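Local coordinates for Serine/threonine-protein kinase PknI (Mycobacterium tuberculosis, PDB 5XLM) that phosphorylates proteins on serine and threonine, slows mycobacterial growth within the infected host, and is represented here by its extracellular sensor domain, at residues D177-P180 and A181-V184. Sequence-based numbering, arbitrary orientation.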
loop_
_atom_site.group_PDB
_atom_site.type_symbol
_atom_site.label_atom_id
_atom_site.label_comp_id
_atom_site.label_asym_id
_atom_site.label_seq_id
_atom_site.Cartn_x
_atom_site.Cartn_y
_atom_site.Cartn_z
ATOM N N ASP A 177 10.591 -13.996 3.192
ATOM C CA ASP A 177 11.557 -13.125 2.542
ATOM C C ASP A 177 11.106 -12.780 1.124
ATOM O O ASP A 177 10.036 -13.187 0.659
ATOM C CB ASP A 177 12.934 -13.783 2.525
ATOM C CG ASP A 177 13.361 -14.278 3.893
ATOM O OD1 ASP A 177 12.891 -13.718 4.906
ATOM O OD2 ASP A 177 14.169 -15.230 3.953
ATOM N N LEU A 178 11.945 -12.012 0.426
ATOM C CA LEU A 178 11.653 -11.623 -0.942
ATOM C C LEU A 178 11.662 -12.844 -1.857
ATOM O O LEU A 178 12.275 -13.866 -1.542
ATOM C CB LEU A 178 12.679 -10.603 -1.435
ATOM C CG LEU A 178 12.622 -9.190 -0.861
ATOM C CD1 LEU A 178 13.880 -8.430 -1.233
ATOM C CD2 LEU A 178 11.387 -8.465 -1.373
ATOM N N PRO A 179 10.978 -12.763 -2.995
ATOM C CA PRO A 179 11.144 -13.784 -4.032
ATOM C C PRO A 179 12.469 -13.596 -4.744
ATOM O O PRO A 179 12.668 -12.593 -5.447
ATOM C CB PRO A 179 9.962 -13.533 -4.983
ATOM C CG PRO A 179 9.053 -12.579 -4.262
ATOM C CD PRO A 179 9.929 -11.793 -3.344
ATOM N N PRO A 180 13.408 -14.536 -4.590
ATOM C CA PRO A 180 14.744 -14.354 -5.185
ATOM C C PRO A 180 14.736 -14.212 -6.698
ATOM O O PRO A 180 15.771 -13.858 -7.273
ATOM C CB PRO A 180 15.497 -15.620 -4.752
ATOM C CG PRO A 180 14.744 -16.126 -3.556
ATOM C CD PRO A 180 13.311 -15.785 -3.816
ATOM N N ALA A 181 13.605 -14.467 -7.357
ATOM C CA ALA A 181 13.526 -14.287 -8.800
ATOM C C ALA A 181 13.203 -12.850 -9.185
ATOM O O ALA A 181 13.668 -12.376 -10.227
ATOM C CB ALA A 181 12.486 -15.237 -9.393
ATOM N N VAL A 182 12.428 -12.141 -8.367
ATOM C CA VAL A 182 11.960 -10.809 -8.736
ATOM C C VAL A 182 13.019 -9.771 -8.388
ATOM O O VAL A 182 13.815 -9.942 -7.459
ATOM C CB VAL A 182 10.610 -10.493 -8.055
ATOM C CG1 VAL A 182 10.807 -10.154 -6.581
ATOM C CG2 VAL A 182 9.888 -9.365 -8.783
ATOM N N THR A 183 13.042 -8.687 -9.162
ATOM C CA THR A 183 13.918 -7.547 -8.911
ATOM C C THR A 183 13.046 -6.374 -8.482
ATOM O O THR A 183 12.275 -5.840 -9.287
ATOM C CB THR A 183 14.745 -7.190 -10.147
ATOM O OG1 THR A 183 13.901 -6.584 -11.135
ATOM C CG2 THR A 183 15.395 -8.432 -10.739
ATOM N N VAL A 184 13.160 -5.979 -7.218
ATOM C CA VAL A 184 12.432 -4.816 -6.721
ATOM C C VAL A 184 13.286 -3.585 -6.994
ATOM O O VAL A 184 14.478 -3.576 -6.651
ATOM C CB VAL A 184 12.099 -4.950 -5.227
ATOM C CG1 VAL A 184 11.065 -3.908 -4.815
ATOM C CG2 VAL A 184 11.611 -6.352 -4.911
#
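A type I beta turn from Pro179 to Val182 reverses the chain in the C-terminal tail of the PknI sensor domain, beyond strand 165-174, the last strand in sequence of its antiparallel sheet. The turn is closed by the backbone N of Val182, which donates to Pro179 O at 3.0 Å. This bond is bent, 143° at the hydrogen. Proline suits the second position of the turn: the ring of Pro180 holds phi at -60°, close to the ideal for that position of a type I turn, and its missing amide hydrogen costs nothing, because the closing bond of the turn does not use the N at this position. Ala181, in the third position, is exposed, and its short side chain needs no room inside the turn.

At the two ends of the turn, the side chains of Pro179 and Val182 run side by side and point the same way. Methyl CG1 of Val182 lies against the pyrrolidine ring, 3.7 Å from Pro179 CD and 3.8 Å from both CB and CG, and comes closer still to Pro179 O, at 3.3 Å. It is set there by a chi1 of 76°, which places CG1 between the backbone N and the carbonyl carbon.

The apolar side chains of the turn and its flanks lean on the domain: Leu178, Pro179 and Val184 touch Ala67 of strand 62-72, while Val182 packs on Ala92 in a loop. Just before the turn, Asp177 makes a salt bridge with Arg174. Across the mouth of the turn, the branched apolar side chains of Leu178 and Val184 cross at a slant and meet lightly through single methyl groups, Leu178 CD2 reaching Val184 CG2 at 4.1 Å.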